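Local coordinates for ribose ABC transporter, substrate binding protein (Conexibacter woesei, PDB 4KQ9) that probably binds ribose or a related sugar in the periplasm and delivers it to an ABC transporter for uptake, at residues V69-G74 with D96-D101; P90-A95 with D256-Y261; V102-F107 with P268-F273; V108-A113 with Y248-I253. The protein carries 1 engineered substitution. All blocks are in the same frame, centred on the assembly; numbering follows the deposited sequence.

Overall arrangement
All four contacts belong to the lobe built on the six-stranded parallel sheet of a type I periplasmic binding protein. Contacts 2 and 3, with centres about 8 Å apart, lie on neighbouring strands 91-94, 106-109 and 271-273. Contact 4 continues along strand 106-109 toward the second lobe, its centre about 12 Å from those of contacts 2 and 3, and helix 247-264 serves both contact 2 and contact 4. Contact 1 joins the loops that leave strands 66-69 and 91-94, and D101 in it forms a salt bridge with R270 of contact 3. Glycerol, probably from the crystallisation liquor, is bound separately at D96 and at Q104, and glycerol also bonds D111 N; such molecules can mark pockets.

Contact 1 of 4, residues V69-G74 with D96-D101; sequences VSPIDG and DGLSED
P71 and G74 meet D96 to S99 in a surface contact between two loops that leave adjacent parallel strands, 66-69 and 91-94, of a Rossmann-like sheet in a type I periplasmic binding protein. Such loops, at the carboxyl ends of the strands, are where this fold commonly builds its ligand cleft; D96 OD2 hydrogen-bonds a glycerol that probably comes from the crystallisation liquor. The proline ring does most of the apolar work. Its CD sits 3.1 Å from D96 O, a carbonyl buried here without a polar partner in the model, and CG leans on G97 O at 3.6 Å. The ring therefore lies against the backbone of the second loop, while its CB faces L98 CD2 at 3.8 Å. In L98 the first torsion sets CG beside the backbone N (chi1 -57°), and chi2 carries CD1 outward in the extended direction, leaving the other branch, CD2, turned to P71 CB; the same side chain also packs on I81 of helix 78-86. S70, next to P71, ties its own loop to the sheet by OG bonds with Y12 OH and L94 O. Farther along, the CA atoms of G74 and L98 come closest, 4.0 Å apart, and G74 O lies against the main chain of L98 and S99. L98 CA lies 3.2 Å from G74 O and L98 CB 3.4 Å from it. The single hydrogen bond joining the loops runs from S99 N to G74 O, 2.7 Å long with an angle of 154° at the hydrogen, the donor standing 45° out of the carbonyl plane.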
loop_
_atom_site.group_PDB
_atom_site.type_symbol
_atom_site.label_atom_id
_atom_site.label_comp_id
_atom_site.label_asym_id
_atom_site.label_seq_id
_atom_site.Cartn_x
_atom_site.Cartn_y
_atom_site.Cartn_z
ATOM N N VAL A 69 -0.700 14.905 2.611
ATOM C CA VAL A 69 -1.388 14.204 3.663
ATOM C C VAL A 69 -1.494 12.738 3.338
ATOM O O VAL A 69 -2.047 12.385 2.310
ATOM C CB VAL A 69 -2.837 14.693 3.854
ATOM C CG1 VAL A 69 -3.445 14.004 5.056
ATOM C CG2 VAL A 69 -2.910 16.215 4.023
ATOM N N SER A 70 -0.998 11.880 4.233
ATOM C CA SER A 70 -1.425 10.446 4.264
ATOM C C SER A 70 -2.531 10.304 5.336
ATOM O O SER A 70 -2.235 10.403 6.535
ATOM C CB SER A 70 -0.269 9.515 4.590
ATOM O OG SER A 70 0.790 9.637 3.636
ATOM N N PRO A 71 -3.794 10.124 4.928
ATOM C CA PRO A 71 -4.908 10.238 5.884
ATOM C C PRO A 71 -5.149 8.968 6.687
ATOM O O PRO A 71 -5.293 7.888 6.119
ATOM C CB PRO A 71 -6.112 10.505 4.999
ATOM C CG PRO A 71 -5.771 9.873 3.706
ATOM C CD PRO A 71 -4.284 9.873 3.564
ATOM N N ILE A 72 -5.152 9.109 8.008
ATOM C CA ILE A 72 -5.483 7.982 8.882
ATOM C C ILE A 72 -6.883 7.412 8.630
ATOM O O ILE A 72 -7.072 6.217 8.704
ATOM C CB ILE A 72 -5.332 8.312 10.382
ATOM C CG1 ILE A 72 -5.616 7.036 11.203
ATOM C CG2 ILE A 72 -6.277 9.422 10.822
ATOM C CD1 ILE A 72 -5.010 7.100 12.584
ATOM N N ASP A 73 -7.858 8.247 8.325
ATOM C CA ASP A 73 -9.188 7.748 7.972
ATOM C C ASP A 73 -9.717 8.545 6.807
ATOM O O ASP A 73 -9.812 9.768 6.886
ATOM C CB ASP A 73 -10.186 7.883 9.143
ATOM C CG ASP A 73 -11.637 7.589 8.715
ATOM O OD1 ASP A 73 -11.946 6.429 8.404
ATOM O OD2 ASP A 73 -12.473 8.507 8.640
ATOM N N GLY A 74 -10.145 7.855 5.764
ATOM C CA GLY A 74 -10.584 8.511 4.531
ATOM C C GLY A 74 -11.862 9.347 4.522
ATOM O O GLY A 74 -12.101 10.114 3.578
ATOM N N ASP A 96 -2.842 6.763 0.527
ATOM C CA ASP A 96 -4.245 6.533 0.716
ATOM C C ASP A 96 -5.040 7.796 0.404
ATOM O O ASP A 96 -4.591 8.934 0.665
ATOM C CB ASP A 96 -4.535 6.114 2.163
ATOM C CG ASP A 96 -3.995 4.733 2.493
ATOM O OD1 ASP A 96 -4.520 3.712 1.946
ATOM O OD2 ASP A 96 -3.030 4.686 3.296
ATOM N N GLY A 97 -6.237 7.581 -0.110
ATOM C CA GLY A 97 -7.126 8.639 -0.555
ATOM C C GLY A 97 -8.264 8.921 0.422
ATOM O O GLY A 97 -8.236 8.486 1.555
ATOM N N LEU A 98 -9.200 9.761 0.015
ATOM C CA LEU A 98 -10.352 10.110 0.850
ATOM C C LEU A 98 -11.567 9.472 0.231
ATOM O O LEU A 98 -11.504 8.922 -0.899
ATOM C CB LEU A 98 -10.550 11.611 0.938
ATOM C CG LEU A 98 -9.360 12.422 1.473
ATOM C CD1 LEU A 98 -9.595 13.926 1.505
ATOM C CD2 LEU A 98 -8.910 11.917 2.828
ATOM N N SER A 99 -12.667 9.540 0.977
ATOM C CA SER A 99 -13.955 8.993 0.537
ATOM C C SER A 99 -14.647 9.823 -0.529
ATOM O O SER A 99 -15.586 9.354 -1.138
ATOM C CB SER A 99 -14.918 8.865 1.717
ATOM O OG SER A 99 -15.399 10.150 2.106
ATOM N N GLU A 100 -14.212 11.050 -0.766
ATOM C CA GLU A 100 -14.774 11.780 -1.868
ATOM C C GLU A 100 -13.782 12.813 -2.319
ATOM O O GLU A 100 -12.844 13.128 -1.580
ATOM C CB GLU A 100 -16.081 12.463 -1.423
ATOM C CG GLU A 100 -15.861 13.667 -0.503
ATOM C CD GLU A 100 -17.163 14.178 0.160
ATOM O OE1 GLU A 100 -17.807 13.394 0.908
ATOM O OE2 GLU A 100 -17.538 15.359 -0.068
ATOM N N ASP A 101 -14.007 13.368 -3.509
ATOM C CA ASP A 101 -13.082 14.350 -4.109
ATOM C C ASP A 101 -13.253 15.632 -3.353
ATOM O O ASP A 101 -14.346 16.128 -3.220
ATOM C CB ASP A 101 -13.400 14.547 -5.603
ATOM C CG ASP A 101 -12.380 15.450 -6.357
ATOM O OD1 ASP A 101 -11.513 16.142 -5.761
ATOM O OD2 ASP A 101 -12.487 15.517 -7.605
#

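Contact 2 of 4, residues P90-A95 with D256-Y261; sequences PVILLA and DVMADY
V257 opens the contact, its CG1 placed anti to the backbone N (chi1 175°) so that it meets the CD1 tip of I92 on strand 91-94 at 3.8 Å. I92 CD1 also reaches the next residue, M258, lying 3.8 Å from M258 N and 3.9 Å from M258 CB, so the isoleucine end is wedged between two successive residues of the helix. M258, modelled as selenomethionine, leaves the helix beside the strand, not at it, and is bent at both chi2 (71°) and chi3 (77°). This curl turns its end back toward the strand: CE comes 3.9 Å from I92 CG1 and 3.7 Å from the carbonyl oxygen of P90, while SE stays at 4.4 Å from P90 CB. I92 and M258 thus run past each other in opposite directions, and their ends pack between strand and helix. Two residues on, D260 faces elsewhere and forms a salt bridge with R36, as D256 does. Y261 completes the contact at P90, just before the strand. Its CE2 touches P90 CB at 3.9 Å, the proline coming to the ring obliquely, and the OH takes a hydrogen bond with K267 NZ; L105 packs against the same tyrosine. Apolar packing alone joins the two segments. V91, the first strand residue, turns its side chain to helix 78-86 instead, so the sheet carries helices on both sides, as in the three-layer alpha/beta/alpha sandwich of type I periplasmic binding proteins.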
loop_
_atom_site.group_PDB
_atom_site.type_symbol
_atom_site.label_atom_id
_atom_site.label_comp_id
_atom_site.label_asym_id
_atom_site.label_seq_id
_atom_site.Cartn_x
_atom_site.Cartn_y
_atom_site.Cartn_z
ATOM N N PRO A 90 -2.462 24.127 -1.802
ATOM C CA PRO A 90 -2.495 22.951 -2.698
ATOM C C PRO A 90 -2.248 21.702 -1.829
ATOM O O PRO A 90 -1.305 21.721 -1.026
ATOM C CB PRO A 90 -1.296 23.135 -3.590
ATOM C CG PRO A 90 -0.658 24.444 -3.207
ATOM C CD PRO A 90 -1.260 24.935 -1.943
ATOM N N VAL A 91 -3.086 20.676 -1.981
ATOM C CA VAL A 91 -2.990 19.460 -1.176
ATOM C C VAL A 91 -2.729 18.233 -2.048
ATOM O O VAL A 91 -3.407 18.037 -3.028
ATOM C CB VAL A 91 -4.299 19.204 -0.467
ATOM C CG1 VAL A 91 -4.285 17.890 0.291
ATOM C CG2 VAL A 91 -4.615 20.367 0.473
ATOM N N ILE A 92 -1.813 17.370 -1.639
ATOM C CA ILE A 92 -1.604 16.112 -2.335
ATOM C C ILE A 92 -1.938 15.034 -1.305
ATOM O O ILE A 92 -1.395 15.055 -0.219
ATOM C CB ILE A 92 -0.157 15.938 -2.849
ATOM C CG1 ILE A 92 0.126 16.948 -3.984
ATOM C CG2 ILE A 92 0.066 14.492 -3.350
ATOM C CD1 ILE A 92 1.584 16.922 -4.436
ATOM N N LEU A 93 -2.786 14.102 -1.673
ATOM C CA LEU A 93 -2.989 12.928 -0.892
ATOM C C LEU A 93 -1.923 11.890 -1.240
ATOM O O LEU A 93 -1.535 11.731 -2.417
ATOM C CB LEU A 93 -4.378 12.340 -1.143
ATOM C CG LEU A 93 -5.443 13.368 -0.844
ATOM C CD1 LEU A 93 -6.739 12.885 -1.445
ATOM C CD2 LEU A 93 -5.475 13.619 0.666
ATOM N N LEU A 94 -1.485 11.145 -0.232
ATOM C CA LEU A 94 -0.308 10.291 -0.406
ATOM C C LEU A 94 -0.554 8.930 0.237
ATOM O O LEU A 94 -0.897 8.868 1.416
ATOM C CB LEU A 94 0.923 11.002 0.171
ATOM C CG LEU A 94 2.225 10.238 0.045
ATOM C CD1 LEU A 94 2.534 9.798 -1.351
ATOM C CD2 LEU A 94 3.427 10.982 0.568
ATOM N N ALA A 95 -0.387 7.875 -0.559
ATOM C CA ALA A 95 -0.584 6.418 -0.248
ATOM C C ALA A 95 -2.037 5.938 -0.109
ATOM O O ALA A 95 -2.409 4.825 -0.552
ATOM C CB ALA A 95 0.251 5.981 0.941
ATOM N N ASP A 256 8.394 15.607 -5.604
ATOM C CA ASP A 256 8.627 16.057 -6.956
ATOM C C ASP A 256 7.366 16.678 -7.612
ATOM O O ASP A 256 7.458 17.650 -8.244
ATOM C CB ASP A 256 9.215 14.991 -7.813
ATOM C CG ASP A 256 10.742 14.929 -7.716
ATOM O OD1 ASP A 256 11.409 15.920 -7.336
ATOM O OD2 ASP A 256 11.235 13.870 -8.001
ATOM N N VAL A 257 6.225 16.054 -7.426
ATOM C CA VAL A 257 4.978 16.605 -7.890
ATOM C C VAL A 257 4.714 17.997 -7.290
ATOM O O VAL A 257 4.471 18.932 -7.969
ATOM C CB VAL A 257 3.830 15.632 -7.630
ATOM C CG1 VAL A 257 2.531 16.261 -8.005
ATOM C CG2 VAL A 257 4.055 14.385 -8.450
HETATM N N MSE A 258 4.786 18.094 -6.003
HETATM C CA MSE A 258 4.595 19.359 -5.359
HETATM C C MSE A 258 5.624 20.361 -5.777
HETATM O O MSE A 258 5.252 21.493 -6.109
HETATM C CB MSE A 258 4.632 19.210 -3.847
HETATM C CG MSE A 258 4.455 20.518 -3.088
HETATM SE SE MSE A 258 2.579 21.140 -3.284
HETATM C CE MSE A 258 1.757 19.940 -2.026
ATOM N N ALA A 259 6.906 20.015 -5.789
ATOM C CA ALA A 259 7.918 21.024 -6.188
ATOM C C ALA A 259 7.777 21.480 -7.660
ATOM O O ALA A 259 7.897 22.685 -7.956
ATOM C CB ALA A 259 9.318 20.559 -5.882
ATOM N N ASP A 260 7.410 20.579 -8.567
ATOM C CA ASP A 260 7.211 20.980 -9.937
ATOM C C ASP A 260 6.005 21.927 -10.037
ATOM O O ASP A 260 6.041 22.893 -10.827
ATOM C CB ASP A 260 6.970 19.813 -10.900
ATOM C CG ASP A 260 8.213 18.961 -11.172
ATOM O OD1 ASP A 260 9.358 19.380 -10.884
ATOM O OD2 ASP A 260 8.033 17.831 -11.701
ATOM N N TYR A 261 4.919 21.622 -9.334
ATOM C CA TYR A 261 3.767 22.527 -9.329
ATOM C C TYR A 261 4.131 23.921 -8.747
ATOM O O TYR A 261 3.745 24.971 -9.336
ATOM C CB TYR A 261 2.624 21.956 -8.547
ATOM C CG TYR A 261 1.429 22.842 -8.419
ATOM C CD1 TYR A 261 0.665 23.098 -9.508
ATOM C CD2 TYR A 261 1.023 23.388 -7.177
ATOM C CE1 TYR A 261 -0.440 23.899 -9.440
ATOM C CE2 TYR A 261 -0.088 24.228 -7.099
ATOM C CZ TYR A 261 -0.820 24.452 -8.258
ATOM O OH TYR A 261 -1.989 25.185 -8.295
#

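Contact 3 of 4, residues V102-F107 with P268-F273; sequences VGQLSF and PDRRIF
R271 lies alongside F107, both side chains pointing the same way. Beyond CB, which has CG anti to the backbone N (chi1 -172°), the chain bends at chi2, bringing CD to 3.5 Å from F107 CD2. NE comes next over the same carbon at 3.4 Å. CZ then stands 3.9 Å from the ring centroid, a cation-pi contact in which the guanidinium lies flat on one ring face, planes 24° apart. At the tip, NH1 donates to F107 O (3.2 Å) from above the carbonyl plane and also to G109 O, while NH2 turns to S110 O. F273 CE1 lies over the opposite face of the guanidinium, toward its rim. With a leucine in place of R271, S110 O would probably lose this donor and the F107 ring its charged cover. Here the outer strand 271-273 joins the parallel sheet of the binding-protein lobe: I272 N binds F107 O from the face opposite NH1, and F107 N donates to R270 O. At the start of strand 106-109, S106 OG gives a hydrogen bond of 2.8 Å to a lone pair of D269 O. R270 reaches back over the loop, where NE and NH2 grip Q104 O side-on, NH2 at 2.7 Å, and D101 supplies its salt bridge. L105 CD1 packs on P268 CD at 3.7 Å, and a water joins L105 O to P268 O.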
loop_
_atom_site.group_PDB
_atom_site.type_symbol
_atom_site.label_atom_id
_atom_site.label_comp_id
_atom_site.label_asym_id
_atom_site.label_seq_id
_atom_site.Cartn_x
_atom_site.Cartn_y
_atom_site.Cartn_z
ATOM N N VAL A 102 -12.172 16.195 -2.852
ATOM C CA VAL A 102 -12.270 17.499 -2.246
ATOM C C VAL A 102 -11.429 18.573 -2.964
ATOM O O VAL A 102 -11.074 19.568 -2.343
ATOM C CB VAL A 102 -11.900 17.426 -0.729
ATOM C CG1 VAL A 102 -12.773 16.399 -0.011
ATOM C CG2 VAL A 102 -10.439 17.088 -0.521
ATOM N N GLY A 103 -11.076 18.401 -4.244
ATOM C CA GLY A 103 -10.299 19.463 -4.909
ATOM C C GLY A 103 -8.789 19.429 -4.632
ATOM O O GLY A 103 -8.027 20.412 -4.878
ATOM N N GLN A 104 -8.324 18.290 -4.149
ATOM C CA GLN A 104 -6.888 18.052 -4.072
ATOM C C GLN A 104 -6.240 18.222 -5.427
ATOM O O GLN A 104 -6.834 17.921 -6.500
ATOM C CB GLN A 104 -6.581 16.692 -3.443
ATOM C CG GLN A 104 -6.838 15.456 -4.291
ATOM C CD GLN A 104 -8.293 15.056 -4.279
ATOM O OE1 GLN A 104 -9.080 15.626 -3.522
ATOM N NE2 GLN A 104 -8.663 14.061 -5.100
ATOM N N LEU A 105 -5.017 18.672 -5.379
ATOM C CA LEU A 105 -4.129 18.714 -6.538
ATOM C C LEU A 105 -3.859 17.348 -7.158
ATOM O O LEU A 105 -3.892 17.212 -8.397
ATOM C CB LEU A 105 -2.807 19.368 -6.106
ATOM C CG LEU A 105 -1.811 19.767 -7.176
ATOM C CD1 LEU A 105 -2.318 21.009 -7.891
ATOM C CD2 LEU A 105 -0.414 19.973 -6.562
ATOM N N SER A 106 -3.571 16.340 -6.319
ATOM C CA SER A 106 -3.405 14.988 -6.778
ATOM C C SER A 106 -3.511 13.969 -5.619
ATOM O O SER A 106 -3.456 14.329 -4.430
ATOM C CB SER A 106 -2.036 14.845 -7.474
ATOM O OG SER A 106 -1.951 13.622 -8.165
ATOM N N PHE A 107 -3.651 12.705 -6.014
ATOM C CA PHE A 107 -3.585 11.528 -5.158
ATOM C C PHE A 107 -2.490 10.633 -5.725
ATOM O O PHE A 107 -2.584 10.131 -6.812
ATOM C CB PHE A 107 -4.929 10.853 -5.111
ATOM C CG PHE A 107 -4.935 9.531 -4.401
ATOM C CD1 PHE A 107 -3.996 9.202 -3.440
ATOM C CD2 PHE A 107 -5.922 8.623 -4.693
ATOM C CE1 PHE A 107 -3.996 7.946 -2.839
ATOM C CE2 PHE A 107 -5.953 7.384 -4.080
ATOM C CZ PHE A 107 -5.001 7.037 -3.135
ATOM N N PRO A 268 -0.550 19.037 -12.104
ATOM C CA PRO A 268 -0.249 17.616 -12.399
ATOM C C PRO A 268 -1.545 16.839 -12.716
ATOM O O PRO A 268 -2.633 17.347 -12.453
ATOM C CB PRO A 268 0.349 17.141 -11.081
ATOM C CG PRO A 268 -0.243 18.000 -10.094
ATOM C CD PRO A 268 -0.644 19.292 -10.674
ATOM N N ASP A 269 -1.388 15.609 -13.171
ATOM C CA ASP A 269 -2.431 14.600 -13.233
ATOM C C ASP A 269 -2.975 14.462 -11.798
ATOM O O ASP A 269 -2.205 14.475 -10.836
ATOM C CB ASP A 269 -1.864 13.285 -13.739
ATOM C CG ASP A 269 -1.300 13.414 -15.188
ATOM O OD1 ASP A 269 -2.098 13.388 -16.105
ATOM O OD2 ASP A 269 -0.077 13.591 -15.407
ATOM N N ARG A 270 -4.304 14.341 -11.680
ATOM C CA ARG A 270 -4.945 14.264 -10.391
ATOM C C ARG A 270 -4.859 12.891 -9.746
ATOM O O ARG A 270 -5.050 12.820 -8.554
ATOM C CB ARG A 270 -6.394 14.756 -10.459
ATOM C CG ARG A 270 -6.530 16.207 -10.928
ATOM C CD ARG A 270 -7.938 16.718 -10.626
ATOM N NE ARG A 270 -8.106 16.926 -9.179
ATOM C CZ ARG A 270 -9.204 16.614 -8.491
ATOM N NH1 ARG A 270 -10.237 16.044 -9.107
ATOM N NH2 ARG A 270 -9.267 16.859 -7.179
ATOM N N ARG A 271 -4.523 11.835 -10.516
ATOM C CA ARG A 271 -4.209 10.521 -9.996
ATOM C C ARG A 271 -2.854 10.117 -10.523
ATOM O O ARG A 271 -2.663 10.093 -11.717
ATOM C CB ARG A 271 -5.326 9.499 -10.330
ATOM C CG ARG A 271 -5.187 8.164 -9.680
ATOM C CD ARG A 271 -5.454 8.227 -8.180
ATOM N NE ARG A 271 -5.325 6.914 -7.553
ATOM C CZ ARG A 271 -4.222 6.344 -7.059
ATOM N NH1 ARG A 271 -3.053 6.955 -7.083
ATOM N NH2 ARG A 271 -4.275 5.121 -6.544
ATOM N N ILE A 272 -1.895 9.815 -9.651
ATOM C CA ILE A 272 -0.557 9.383 -10.144
ATOM C C ILE A 272 -0.280 8.046 -9.448
ATOM O O ILE A 272 -0.145 8.034 -8.228
ATOM C CB ILE A 272 0.512 10.425 -9.778
ATOM C CG1 ILE A 272 0.250 11.750 -10.508
ATOM C CG2 ILE A 272 1.908 9.857 -9.959
ATOM C CD1 ILE A 272 0.985 12.971 -9.977
ATOM N N PHE A 273 -0.334 6.942 -10.220
ATOM C CA PHE A 273 -0.074 5.603 -9.730
ATOM C C PHE A 273 1.436 5.469 -9.596
ATOM O O PHE A 273 2.175 5.862 -10.483
ATOM C CB PHE A 273 -0.568 4.575 -10.727
ATOM C CG PHE A 273 -2.032 4.610 -10.960
ATOM C CD1 PHE A 273 -2.920 4.447 -9.933
ATOM C CD2 PHE A 273 -2.531 4.787 -12.237
ATOM C CE1 PHE A 273 -4.311 4.449 -10.164
ATOM C CE2 PHE A 273 -3.916 4.779 -12.483
ATOM C CZ PHE A 273 -4.817 4.591 -11.449
HETATM O O HOH W 1 -7.311 12.831 -7.152
HETATM O O HOH W 2 -4.000 18.761 -10.477
#

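Contact 4 of 4, residues V108-A113 with Y248-I253; sequences VGSDFA and YEQGGI
Q250 points its amide at the backbone of G109 and S110, while one turn later I253 meets V108, so one polar and one apolar pair carry the contact. The glutamine sets CG beside its backbone N (chi1 -68°) and runs extended from there, which carries the amide out from the helix. OE1 lies 3.5 Å from G109 CA, over a residue whose backbone angles (phi 164°, psi 172°) call for glycine. The other branch, NE2, lies alongside S110 OG at 3.7 Å and donates to a water at 2.9 Å. That water also accepts from S110 N at 3.0 Å, so it bridges the two segments. Both side chains have a further partner in Q245, whose carbonyl accepts from Q250 NE2 and whose NE2 bonds S110 OG; the two acceptors of Q250 NE2, the water and Q245 O, probably fix the amide's rotation. Replacing Q250 by an alanine is likely to leave the water and Q245 O without this donor and to open a gap beside G109. The chain here leaves the end of strand 106-109 and crosses to helix 112-126 of the second lobe, where F112 meets F144 edge-to-face; such interlobe crossings form the hinge of type I periplasmic binding proteins. D111, at the helix N-cap, binds glycerol through its N. On the sheet side of the contact, V108 and I253 cross obliquely. Each uses the branch anti to its own backbone N, V108 CG1 and I253 CG2, and the two methyls touch at 3.9 Å.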
loop_
_atom_site.group_PDB
_atom_site.type_symbol
_atom_site.label_atom_id
_atom_site.label_comp_id
_atom_site.label_asym_id
_atom_site.label_seq_id
_atom_site.Cartn_x
_atom_site.Cartn_y
_atom_site.Cartn_z
ATOM N N VAL A 108 -1.385 10.572 -5.011
ATOM C CA VAL A 108 -0.194 9.826 -5.359
ATOM C C VAL A 108 -0.246 8.552 -4.509
ATOM O O VAL A 108 -0.295 8.623 -3.261
ATOM C CB VAL A 108 1.083 10.633 -5.033
ATOM C CG1 VAL A 108 2.345 9.817 -5.153
ATOM C CG2 VAL A 108 1.221 11.815 -5.954
ATOM N N GLY A 109 -0.205 7.392 -5.168
ATOM C CA GLY A 109 -0.183 6.156 -4.418
ATOM C C GLY A 109 -0.521 4.951 -5.295
ATOM O O GLY A 109 -0.756 5.062 -6.503
ATOM N N SER A 110 -0.350 3.760 -4.720
ATOM C CA SER A 110 -0.453 2.543 -5.523
ATOM C C SER A 110 -1.842 2.399 -6.124
ATOM O O SER A 110 -2.807 2.883 -5.579
ATOM C CB SER A 110 -0.195 1.260 -4.673
ATOM O OG SER A 110 1.015 1.319 -4.031
ATOM N N ASP A 111 -1.889 1.667 -7.228
ATOM C CA ASP A 111 -3.112 1.193 -7.839
ATOM C C ASP A 111 -3.431 -0.176 -7.245
ATOM O O ASP A 111 -2.831 -1.195 -7.641
ATOM C CB ASP A 111 -2.846 1.037 -9.329
ATOM C CG ASP A 111 -4.066 0.532 -10.111
ATOM O OD1 ASP A 111 -5.106 0.216 -9.510
ATOM O OD2 ASP A 111 -3.933 0.455 -11.356
ATOM N N PHE A 112 -4.322 -0.172 -6.283
ATOM C CA PHE A 112 -4.626 -1.358 -5.501
ATOM C C PHE A 112 -5.222 -2.454 -6.421
ATOM O O PHE A 112 -4.983 -3.616 -6.167
ATOM C CB PHE A 112 -5.581 -1.056 -4.365
ATOM C CG PHE A 112 -5.091 -0.041 -3.341
ATOM C CD1 PHE A 112 -3.771 0.035 -2.954
ATOM C CD2 PHE A 112 -6.042 0.770 -2.664
ATOM C CE1 PHE A 112 -3.344 0.957 -2.008
ATOM C CE2 PHE A 112 -5.629 1.677 -1.690
ATOM C CZ PHE A 112 -4.268 1.777 -1.364
ATOM N N ALA A 113 -5.911 -2.076 -7.510
ATOM C CA ALA A 113 -6.463 -3.054 -8.507
ATOM C C ALA A 113 -5.400 -3.741 -9.260
ATOM O O ALA A 113 -5.492 -4.928 -9.534
ATOM C CB ALA A 113 -7.394 -2.336 -9.478
ATOM N N TYR A 248 9.279 4.284 -0.113
ATOM C CA TYR A 248 10.331 5.285 -0.283
ATOM C C TYR A 248 10.152 6.126 -1.555
ATOM O O TYR A 248 10.283 7.375 -1.532
ATOM C CB TYR A 248 11.712 4.601 -0.302
ATOM C CG TYR A 248 12.857 5.614 -0.201
ATOM C CD1 TYR A 248 13.311 6.053 1.020
ATOM C CD2 TYR A 248 13.484 6.089 -1.341
ATOM C CE1 TYR A 248 14.371 6.977 1.110
ATOM C CE2 TYR A 248 14.527 6.991 -1.261
ATOM C CZ TYR A 248 14.942 7.431 -0.033
ATOM O OH TYR A 248 15.978 8.308 0.022
ATOM N N GLU A 249 9.878 5.454 -2.674
ATOM C CA GLU A 249 9.596 6.128 -3.906
ATOM C C GLU A 249 8.342 6.990 -3.866
ATOM O O GLU A 249 8.306 8.052 -4.525
ATOM C CB GLU A 249 9.487 5.102 -5.008
ATOM C CG GLU A 249 9.688 5.673 -6.393
ATOM C CD GLU A 249 10.034 4.631 -7.493
ATOM O OE1 GLU A 249 10.142 3.370 -7.275
ATOM O OE2 GLU A 249 10.258 5.131 -8.628
ATOM N N GLN A 250 7.287 6.524 -3.184
ATOM C CA GLN A 250 6.109 7.300 -3.067
ATOM C C GLN A 250 6.445 8.705 -2.512
ATOM O O GLN A 250 5.902 9.732 -2.978
ATOM C CB GLN A 250 5.067 6.634 -2.180
ATOM C CG GLN A 250 4.473 5.368 -2.790
ATOM C CD GLN A 250 3.094 5.043 -2.231
ATOM O OE1 GLN A 250 2.293 5.932 -2.023
ATOM N NE2 GLN A 250 2.820 3.796 -1.998
ATOM N N GLY A 251 7.240 8.712 -1.457
ATOM C CA GLY A 251 7.615 9.965 -0.775
ATOM C C GLY A 251 8.365 10.911 -1.682
ATOM O O GLY A 251 8.040 12.081 -1.719
ATOM N N GLY A 252 9.268 10.371 -2.491
ATOM C CA GLY A 252 10.022 11.160 -3.463
ATOM C C GLY A 252 9.123 11.740 -4.548
ATOM O O GLY A 252 9.236 12.883 -4.939
ATOM N N ILE A 253 8.228 10.923 -5.045
ATOM C CA ILE A 253 7.353 11.322 -6.116
ATOM C C ILE A 253 6.420 12.418 -5.639
ATOM O O ILE A 253 6.214 13.421 -6.370
ATOM C CB ILE A 253 6.560 10.102 -6.679
ATOM C CG1 ILE A 253 7.454 9.232 -7.540
ATOM C CG2 ILE A 253 5.394 10.541 -7.551
ATOM C CD1 ILE A 253 6.813 7.871 -7.872
HETATM O O HOH W 3 -0.049 3.393 -1.796
#